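Local coordinates for protein 4-hydroxy-tetrahydrodipicolinate synthase (Methylacidiphilum fumariolicum SolV, PDB 6T3T) that probably catalyses the condensation of pyruvate with aspartate semialdehyde to 4-hydroxy-tetrahydrodipicolinate, a step of lysine biosynthesis, as a homotetramer, at residues L28-V42 with T63-G76. Sequence-based numbering, arbitrary orientation.
Sequences LEHQIENRIDGIVPV and TAEIVEKRIKIFAG
The pairing of G38–V40 with K72–G76 joins two neighbouring parallel strands of the eight-stranded barrel, and the ends of the helices before them, 21-32 and 53-67, pack together outside it. A ladder of backbone bonds zips the strands: K72 N to D37 O, I39 N to K72 O (2.7 Å), F74 N to I39 O, and G76 N to P41 O beyond the last bridge. I39 and I73 share the face turned to the helices, where I73 CG2 meets the P41 ring at CD (3.7 Å).

Between sheet and helices lies an apolar layer centred on I71. Its CG1 sits between the backbone N and the carbonyl carbon (chi1 61°), which sends CD1 inward to lie 3.7 Å from both I32 CG1 and I39 CG1. Between the two helices, L28 crosses I66 at about a right angle, its CD1 3.8 Å from I66 CG2.

At the solvent-facing end of the contact R70 grips E29 end-on. NH2 gives OE2 a nearly straight bond (2.9 Å, 175°) in the guanidinium plane, whereas the NH1 bond to OE1 (3.1 Å) is more bent; the carboxylate plane is turned 48° from the guanidinium. I32 CD1 rests over the centre of one guanidinium face, while NH2 also bonds I66 O and NE bonds V67 O, fixing the group against the end of helix 53-67. An alanine in place of E29 would probably leave R70 without its carboxylate mate, still tied to the last carbonyls of helix 53-67 but held to helix 21-32 by little more than the I32 packing.

Strand 38-40, helix 53-67 and strand 72-76 form a beta-alpha-beta unit of the TIM barrel, in which V40 lies close to V204, a predicted pyruvate-binding residue.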
loop_
_atom_site.group_PDB
_atom_site.type_symbol
_atom_site.label_atom_id
_atom_site.label_comp_id
_atom_site.label_asym_id
_atom_site.label_seq_id
_atom_site.Cartn_x
_atom_site.Cartn_y
_atom_site.Cartn_z
ATOM N N LEU A 28 -12.825 32.601 -16.330
ATOM C CA LEU A 28 -13.333 31.936 -17.522
ATOM C C LEU A 28 -12.818 32.610 -18.790
ATOM O O LEU A 28 -12.418 31.931 -19.737
ATOM C CB LEU A 28 -14.859 31.897 -17.471
ATOM C CG LEU A 28 -15.372 30.864 -16.474
ATOM C CD1 LEU A 28 -16.893 30.940 -16.290
ATOM C CD2 LEU A 28 -14.953 29.494 -16.958
ATOM N N GLU A 29 -12.801 33.944 -18.821
ATOM C CA GLU A 29 -12.269 34.648 -19.986
ATOM C C GLU A 29 -10.791 34.347 -20.193
ATOM O O GLU A 29 -10.340 34.191 -21.330
ATOM C CB GLU A 29 -12.493 36.149 -19.851
ATOM C CG GLU A 29 -13.975 36.556 -19.856
ATOM C CD GLU A 29 -14.707 36.243 -21.179
ATOM O OE1 GLU A 29 -14.053 36.014 -22.228
ATOM O OE2 GLU A 29 -15.959 36.258 -21.172
ATOM N N HIS A 30 -10.010 34.301 -19.112
ATOM C CA HIS A 30 -8.589 33.982 -19.258
ATOM C C HIS A 30 -8.408 32.588 -19.857
ATOM O O HIS A 30 -7.495 32.369 -20.662
ATOM C CB HIS A 30 -7.874 34.121 -17.899
ATOM C CG HIS A 30 -6.372 34.160 -17.997
ATOM N ND1 HIS A 30 -5.693 35.087 -18.769
ATOM C CD2 HIS A 30 -5.416 33.391 -17.413
ATOM C CE1 HIS A 30 -4.391 34.877 -18.665
ATOM N NE2 HIS A 30 -4.196 33.849 -17.859
ATOM N N GLN A 31 -9.293 31.637 -19.500
ATOM C CA GLN A 31 -9.227 30.304 -20.100
ATOM C C GLN A 31 -9.511 30.368 -21.604
ATOM O O GLN A 31 -8.735 29.846 -22.414
ATOM C CB GLN A 31 -10.205 29.341 -19.411
ATOM C CG GLN A 31 -9.940 29.066 -17.890
ATOM C CD GLN A 31 -8.548 28.498 -17.646
ATOM O OE1 GLN A 31 -8.202 27.430 -18.159
ATOM N NE2 GLN A 31 -7.717 29.252 -16.938
ATOM N N ILE A 32 -10.617 31.012 -21.990
ATOM C CA ILE A 32 -11.031 31.083 -23.396
ATOM C C ILE A 32 -9.959 31.751 -24.250
ATOM O O ILE A 32 -9.794 31.431 -25.433
ATOM C CB ILE A 32 -12.368 31.844 -23.510
ATOM C CG1 ILE A 32 -13.494 31.057 -22.852
ATOM C CG2 ILE A 32 -12.678 32.200 -24.980
ATOM C CD1 ILE A 32 -14.717 31.903 -22.561
ATOM N N GLU A 33 -9.261 32.737 -23.684
ATOM C CA GLU A 33 -8.243 33.493 -24.415
ATOM C C GLU A 33 -6.949 32.726 -24.584
ATOM O O GLU A 33 -6.034 33.222 -25.247
ATOM C CB GLU A 33 -7.913 34.808 -23.677
ATOM C CG GLU A 33 -8.969 35.914 -23.758
ATOM C CD GLU A 33 -8.757 36.945 -22.638
ATOM O OE1 GLU A 33 -7.771 36.773 -21.870
ATOM O OE2 GLU A 33 -9.582 37.884 -22.494
ATOM N N ASN A 34 -6.834 31.554 -23.973
ATOM C CA ASN A 34 -5.558 30.877 -23.922
ATOM C C ASN A 34 -5.665 29.432 -24.348
ATOM O O ASN A 34 -5.005 28.552 -23.791
ATOM C CB ASN A 34 -4.963 31.039 -22.528
ATOM C CG ASN A 34 -4.313 32.391 -22.365
ATOM O OD1 ASN A 34 -3.325 32.686 -23.035
ATOM N ND2 ASN A 34 -4.890 33.236 -21.544
ATOM N N ARG A 35 -6.489 29.175 -25.364
ATOM C CA ARG A 35 -6.478 27.923 -26.122
ATOM C C ARG A 35 -6.914 26.720 -25.283
ATOM O O ARG A 35 -6.418 25.608 -25.465
ATOM C CB ARG A 35 -5.105 27.706 -26.772
ATOM C CG ARG A 35 -4.680 28.952 -27.585
ATOM C CD ARG A 35 -3.631 28.640 -28.635
ATOM N NE ARG A 35 -4.046 27.562 -29.526
ATOM C CZ ARG A 35 -3.268 27.022 -30.463
ATOM N NH1 ARG A 35 -2.023 27.467 -30.647
ATOM N NH2 ARG A 35 -3.737 26.035 -31.215
ATOM N N ILE A 36 -7.828 26.935 -24.354
ATOM C CA ILE A 36 -8.392 25.864 -23.558
ATOM C C ILE A 36 -9.608 25.292 -24.288
ATOM O O ILE A 36 -10.448 26.036 -24.824
ATOM C CB ILE A 36 -8.729 26.392 -22.158
ATOM C CG1 ILE A 36 -7.421 26.899 -21.548
ATOM C CG2 ILE A 36 -9.429 25.348 -21.311
ATOM C CD1 ILE A 36 -6.522 25.759 -21.047
ATOM N N ASP A 37 -9.689 23.965 -24.342
ATOM C CA ASP A 37 -10.756 23.345 -25.114
ATOM C C ASP A 37 -12.075 23.296 -24.368
ATOM O O ASP A 37 -13.127 23.221 -25.019
ATOM C CB ASP A 37 -10.343 21.945 -25.546
ATOM C CG ASP A 37 -9.152 21.988 -26.472
ATOM O OD1 ASP A 37 -9.327 22.490 -27.598
ATOM O OD2 ASP A 37 -8.032 21.633 -26.040
ATOM N N GLY A 38 -12.049 23.328 -23.042
ATOM C CA GLY A 38 -13.296 23.238 -22.309
ATOM C C GLY A 38 -13.061 23.404 -20.829
ATOM O O GLY A 38 -11.923 23.504 -20.359
ATOM N N ILE A 39 -14.169 23.412 -20.093
ATOM C CA ILE A 39 -14.195 23.714 -18.667
ATOM C C ILE A 39 -14.915 22.584 -17.937
ATOM O O ILE A 39 -15.941 22.083 -18.409
ATOM C CB ILE A 39 -14.905 25.069 -18.407
ATOM C CG1 ILE A 39 -14.251 26.200 -19.219
ATOM C CG2 ILE A 39 -14.940 25.412 -16.908
ATOM C CD1 ILE A 39 -12.863 26.609 -18.730
ATOM N N VAL A 40 -14.386 22.189 -16.784
ATOM C CA VAL A 40 -15.077 21.288 -15.865
ATOM C C VAL A 40 -15.430 22.071 -14.607
ATOM O O VAL A 40 -14.593 22.214 -13.710
ATOM C CB VAL A 40 -14.220 20.071 -15.519
ATOM C CG1 VAL A 40 -14.901 19.267 -14.444
ATOM C CG2 VAL A 40 -13.974 19.247 -16.744
ATOM N N PRO A 41 -16.627 22.625 -14.507
ATOM C CA PRO A 41 -17.008 23.323 -13.280
ATOM C C PRO A 41 -17.467 22.336 -12.226
ATOM O O PRO A 41 -17.955 21.250 -12.540
ATOM C CB PRO A 41 -18.155 24.233 -13.734
ATOM C CG PRO A 41 -18.817 23.430 -14.849
ATOM C CD PRO A 41 -17.726 22.576 -15.491
ATOM N N VAL A 42 -17.297 22.740 -10.966
ATOM C CA VAL A 42 -17.777 22.063 -9.757
ATOM C C VAL A 42 -17.412 20.583 -9.697
ATOM O O VAL A 42 -18.258 19.730 -9.382
ATOM C CB VAL A 42 -19.303 22.273 -9.575
ATOM C CG1 VAL A 42 -19.609 23.753 -9.569
ATOM C CG2 VAL A 42 -20.154 21.573 -10.645
ATOM N N THR A 63 -21.291 29.402 -15.395
ATOM C CA THR A 63 -20.276 28.977 -16.345
ATOM C C THR A 63 -20.860 28.891 -17.752
ATOM O O THR A 63 -20.270 29.402 -18.703
ATOM C CB THR A 63 -19.667 27.638 -15.911
ATOM O OG1 THR A 63 -19.110 27.760 -14.592
ATOM C CG2 THR A 63 -18.577 27.197 -16.889
ATOM N N ALA A 64 -22.040 28.274 -17.896
ATOM C CA ALA A 64 -22.662 28.189 -19.215
ATOM C C ALA A 64 -22.994 29.567 -19.738
ATOM O O ALA A 64 -22.737 29.869 -20.906
ATOM C CB ALA A 64 -23.920 27.318 -19.194
ATOM N N GLU A 65 -23.562 30.428 -18.884
ATOM C CA GLU A 65 -23.924 31.763 -19.342
ATOM C C GLU A 65 -22.704 32.557 -19.777
ATOM O O GLU A 65 -22.722 33.169 -20.850
ATOM C CB GLU A 65 -24.658 32.520 -18.249
ATOM C CG GLU A 65 -26.086 32.103 -18.158
ATOM C CD GLU A 65 -26.671 32.476 -16.839
ATOM O OE1 GLU A 65 -27.782 31.998 -16.546
ATOM O OE2 GLU A 65 -26.025 33.258 -16.110
ATOM N N ILE A 66 -21.622 32.515 -18.981
ATOM C CA ILE A 66 -20.415 33.286 -19.307
ATOM C C ILE A 66 -19.758 32.749 -20.570
ATOM O O ILE A 66 -19.452 33.510 -21.490
ATOM C CB ILE A 66 -19.423 33.282 -18.127
ATOM C CG1 ILE A 66 -19.937 34.162 -16.982
ATOM C CG2 ILE A 66 -18.045 33.747 -18.578
ATOM C CD1 ILE A 66 -19.593 33.586 -15.592
ATOM N N VAL A 67 -19.595 31.427 -20.653
ATOM C CA VAL A 67 -18.873 30.811 -21.759
ATOM C C VAL A 67 -19.654 30.973 -23.046
ATOM O O VAL A 67 -19.059 31.154 -24.113
ATOM C CB VAL A 67 -18.575 29.328 -21.449
ATOM C CG1 VAL A 67 -18.095 28.580 -22.702
ATOM C CG2 VAL A 67 -17.504 29.229 -20.378
ATOM N N GLU A 68 -20.990 30.932 -22.978
ATOM C CA GLU A 68 -21.849 31.087 -24.167
ATOM C C GLU A 68 -21.340 30.271 -25.355
ATOM O O GLU A 68 -21.207 30.773 -26.481
ATOM C CB GLU A 68 -21.973 32.573 -24.558
ATOM C CG GLU A 68 -23.240 32.970 -25.378
ATOM C CD GLU A 68 -23.371 34.486 -25.600
ATOM O OE1 GLU A 68 -23.943 34.943 -26.622
ATOM O OE2 GLU A 68 -22.864 35.242 -24.754
ATOM N N LYS A 69 -21.066 28.994 -25.086
ATOM C CA LYS A 69 -20.734 27.965 -26.066
ATOM C C LYS A 69 -19.417 28.202 -26.802
ATOM O O LYS A 69 -19.139 27.510 -27.778
ATOM C CB LYS A 69 -21.872 27.786 -27.082
ATOM C CG LYS A 69 -23.164 27.307 -26.436
ATOM C CD LYS A 69 -23.346 25.816 -26.647
ATOM C CE LYS A 69 -24.213 25.550 -27.889
ATOM N NZ LYS A 69 -24.444 24.080 -28.075
ATOM N N ARG A 70 -18.591 29.154 -26.375
ATOM C CA ARG A 70 -17.333 29.367 -27.091
ATOM C C ARG A 70 -16.393 28.177 -26.926
ATOM O O ARG A 70 -15.684 27.812 -27.865
ATOM C CB ARG A 70 -16.662 30.644 -26.613
ATOM C CG ARG A 70 -17.405 31.890 -27.021
ATOM C CD ARG A 70 -16.797 33.128 -26.386
ATOM N NE ARG A 70 -17.221 33.281 -24.997
ATOM C CZ ARG A 70 -16.741 34.218 -24.180
ATOM N NH1 ARG A 70 -15.830 35.066 -24.609
ATOM N NH2 ARG A 70 -17.169 34.299 -22.934
ATOM N N ILE A 71 -16.386 27.552 -25.749
ATOM C CA ILE A 71 -15.657 26.311 -25.513
ATOM C C ILE A 71 -16.592 25.350 -24.764
ATOM O O ILE A 71 -17.659 25.737 -24.273
ATOM C CB ILE A 71 -14.333 26.554 -24.743
ATOM C CG1 ILE A 71 -14.585 27.163 -23.361
ATOM C CG2 ILE A 71 -13.388 27.465 -25.515
ATOM C CD1 ILE A 71 -13.269 27.423 -22.523
ATOM N N LYS A 72 -16.164 24.092 -24.645
ATOM C CA LYS A 72 -17.039 23.054 -24.106
ATOM C C LYS A 72 -17.126 23.119 -22.589
ATOM O O LYS A 72 -16.209 23.575 -21.903
ATOM C CB LYS A 72 -16.551 21.669 -24.504
ATOM C CG LYS A 72 -16.294 21.519 -25.972
ATOM C CD LYS A 72 -17.588 21.232 -26.698
ATOM C CE LYS A 72 -17.368 21.097 -28.185
ATOM N NZ LYS A 72 -18.679 21.007 -28.900
ATOM N N ILE A 73 -18.235 22.620 -22.063
ATOM C CA ILE A 73 -18.416 22.476 -20.628
ATOM C C ILE A 73 -18.811 21.035 -20.336
ATOM O O ILE A 73 -19.813 20.539 -20.876
ATOM C CB ILE A 73 -19.482 23.426 -20.072
ATOM C CG1 ILE A 73 -19.113 24.877 -20.382
ATOM C CG2 ILE A 73 -19.624 23.200 -18.578
ATOM C CD1 ILE A 73 -20.190 25.852 -19.948
ATOM N N PHE A 74 -18.027 20.362 -19.491
ATOM C CA PHE A 74 -18.413 19.077 -18.922
ATOM C C PHE A 74 -18.551 19.287 -17.424
ATOM O O PHE A 74 -17.549 19.426 -16.713
ATOM C CB PHE A 74 -17.414 17.967 -19.257
ATOM C CG PHE A 74 -17.575 17.429 -20.644
ATOM C CD1 PHE A 74 -17.267 18.213 -21.749
ATOM C CD2 PHE A 74 -18.085 16.152 -20.852
ATOM C CE1 PHE A 74 -17.417 17.720 -23.046
ATOM C CE2 PHE A 74 -18.252 15.645 -22.156
ATOM C CZ PHE A 74 -17.926 16.441 -23.255
ATOM N N ALA A 75 -19.796 19.338 -16.959
ATOM C CA ALA A 75 -20.088 19.648 -15.571
ATOM C C ALA A 75 -19.899 18.432 -14.664
ATOM O O ALA A 75 -20.297 17.317 -15.001
ATOM C CB ALA A 75 -21.521 20.171 -15.460
ATOM N N GLY A 76 -19.320 18.662 -13.494
ATOM C CA GLY A 76 -19.270 17.634 -12.476
ATOM C C GLY A 76 -20.619 17.377 -11.825
ATOM O O GLY A 76 -21.167 18.221 -11.104
#